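Long-range contact in pseudoaglycone deacetylase Dbv21 (Actinoplanes teichomyceticus, PDB 3DFI), which probably removes the acetyl group from a glycopeptide pseudoaglycone during biosynthesis of the lipoglycopeptide antibiotic A40926, as a zinc-binding deacetylase of the PIG-L family: residues Ala31-Gly36 with Glu213-Arg218. Residues are numbered along the deposited sequence; the frame is centred on the assembly and turned at random.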
loop_
_atom_site.group_PDB
_atom_site.type_symbol
_atom_site.label_atom_id
_atom_site.label_comp_id
_atom_site.label_asym_id
_atom_site.label_seq_id
_atom_site.Cartn_x
_atom_site.Cartn_y
_atom_site.Cartn_z
ATOM N N ALA A 31 -14.485 5.573 -1.179
ATOM C CA ALA A 31 -15.286 4.340 -1.254
ATOM C C ALA A 31 -16.143 4.195 -0.003
ATOM O O ALA A 31 -17.313 3.869 -0.098
ATOM C CB ALA A 31 -14.402 3.110 -1.456
ATOM N N GLU A 32 -15.554 4.476 1.162
ATOM C CA GLU A 32 -16.282 4.407 2.428
ATOM C C GLU A 32 -17.389 5.478 2.531
ATOM O O GLU A 32 -18.511 5.191 2.978
ATOM C CB GLU A 32 -15.309 4.469 3.611
ATOM C CG GLU A 32 -15.934 4.114 4.957
ATOM C CD GLU A 32 -16.318 5.343 5.791
ATOM O OE1 GLU A 32 -16.578 5.173 7.008
ATOM O OE2 GLU A 32 -16.354 6.474 5.250
ATOM N N GLN A 33 -17.070 6.697 2.095
ATOM C CA GLN A 33 -18.050 7.790 2.032
ATOM C C GLN A 33 -19.203 7.442 1.095
ATOM O O GLN A 33 -20.337 7.871 1.323
ATOM C CB GLN A 33 -17.401 9.092 1.564
ATOM C CG GLN A 33 -16.449 9.739 2.558
ATOM C CD GLN A 33 -15.448 10.671 1.890
ATOM O OE1 GLN A 33 -15.715 11.248 0.828
ATOM N NE2 GLN A 33 -14.285 10.821 2.510
ATOM N N ASP A 34 -18.903 6.669 0.047
ATOM C CA ASP A 34 -19.902 6.248 -0.945
ATOM C C ASP A 34 -20.733 5.043 -0.485
ATOM O O ASP A 34 -21.668 4.645 -1.165
ATOM C CB ASP A 34 -19.249 5.944 -2.310
ATOM C CG ASP A 34 -18.775 7.200 -3.048
ATOM O OD1 ASP A 34 -19.225 8.315 -2.717
ATOM O OD2 ASP A 34 -17.943 7.070 -3.970
ATOM N N GLY A 35 -20.368 4.456 0.654
ATOM C CA GLY A 35 -21.140 3.373 1.262
ATOM C C GLY A 35 -20.523 1.991 1.136
ATOM O O GLY A 35 -21.141 0.988 1.527
ATOM N N GLY A 36 -19.316 1.936 0.580
ATOM C CA GLY A 36 -18.596 0.685 0.419
ATOM C C GLY A 36 -17.854 0.246 1.677
ATOM O O GLY A 36 -17.811 0.959 2.684
ATOM N N GLU A 213 -13.307 16.880 -1.859
ATOM C CA GLU A 213 -12.351 17.496 -0.936
ATOM C C GLU A 213 -12.237 16.799 0.416
ATOM O O GLU A 213 -11.155 16.746 0.985
ATOM C CB GLU A 213 -12.543 19.016 -0.783
ATOM C CG GLU A 213 -13.945 19.541 -0.994
ATOM C CD GLU A 213 -13.953 20.973 -1.510
ATOM O OE1 GLU A 213 -14.690 21.259 -2.488
ATOM O OE2 GLU A 213 -13.215 21.815 -0.948
ATOM N N GLU A 214 -13.324 16.232 0.924
ATOM C CA GLU A 214 -13.235 15.562 2.214
ATOM C C GLU A 214 -12.420 14.261 2.150
ATOM O O GLU A 214 -11.711 13.938 3.112
ATOM C CB GLU A 214 -14.612 15.367 2.865
ATOM C CG GLU A 214 -15.148 13.944 2.882
ATOM C CD GLU A 214 -16.017 13.652 4.100
ATOM O OE1 GLU A 214 -17.258 13.556 3.945
ATOM O OE2 GLU A 214 -15.461 13.522 5.209
ATOM N N ALA A 215 -12.491 13.539 1.025
ATOM C CA ALA A 215 -11.706 12.316 0.868
ATOM C C ALA A 215 -10.205 12.632 0.882
ATOM O O ALA A 215 -9.426 11.908 1.503
ATOM C CB ALA A 215 -12.097 11.563 -0.397
ATOM N N ARG A 216 -9.816 13.732 0.224
ATOM C CA ARG A 216 -8.414 14.179 0.216
ATOM C C ARG A 216 -7.974 14.647 1.606
ATOM O O ARG A 216 -6.871 14.331 2.053
ATOM C CB ARG A 216 -8.213 15.290 -0.822
ATOM C CG ARG A 216 -6.887 16.041 -0.742
ATOM C CD ARG A 216 -7.054 17.418 -1.358
ATOM N NE ARG A 216 -5.992 18.372 -1.031
ATOM C CZ ARG A 216 -5.794 18.947 0.157
ATOM N NH1 ARG A 216 -4.799 19.813 0.296
ATOM N NH2 ARG A 216 -6.557 18.655 1.210
ATOM N N THR A 217 -8.839 15.407 2.271
ATOM C CA THR A 217 -8.603 15.850 3.650
ATOM C C THR A 217 -8.431 14.636 4.575
ATOM O O THR A 217 -7.485 14.581 5.380
ATOM C CB THR A 217 -9.715 16.841 4.114
ATOM O OG1 THR A 217 -9.582 18.060 3.378
ATOM C CG2 THR A 217 -9.615 17.179 5.596
ATOM N N ARG A 218 -9.307 13.646 4.436
ATOM C CA ARG A 218 -9.182 12.431 5.240
ATOM C C ARG A 218 -7.901 11.640 4.948
ATOM O O ARG A 218 -7.283 11.109 5.874
ATOM C CB ARG A 218 -10.407 11.541 5.099
ATOM C CG ARG A 218 -11.659 12.153 5.729
ATOM C CD ARG A 218 -12.859 11.292 5.388
ATOM N NE ARG A 218 -12.912 10.127 6.263
ATOM C CZ ARG A 218 -13.597 9.024 6.025
ATOM N NH1 ARG A 218 -13.571 8.051 6.914
ATOM N NH2 ARG A 218 -14.293 8.886 4.906
#
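Q33 reaches from near the C-terminal end of helix 19-33 across to the helix of 213-218 and makes the largest share of the contact, its terminal amide lying between E214, A215 and R218. The chain runs extended beyond CG (chi2 157°), which carries the amide far enough to meet the opposing helix. There it stacks on the E214 side chain, amide and carboxylate planes 29° apart, with Q33 CD 3.4 Å from E214 CG. In this closely packed part the buried methyl of A215 sits off the far edge of the amide, beyond its two terminal atoms. R218 slides past Q33 in the opposite direction, so that Q33 CD lies in the guanidinium plane at its edge. The same arginine forms a salt bridge with E32, R218 NH2 to E32 OE2 at 3.2 Å, meeting the carboxylate from above its plane. R218 NH1 also donates a hydrogen bond to the backbone O of Q85. Packing is looser toward solvent, where E214 is exposed and its OE1 stays 4.0 Å from Q33 CD. G35 leaves helical geometry in a Schellman motif, and the chain goes on into strand 37-42; the contact thus joins helix 19-33 to helix 213-223, which follows the edge strand 201-210.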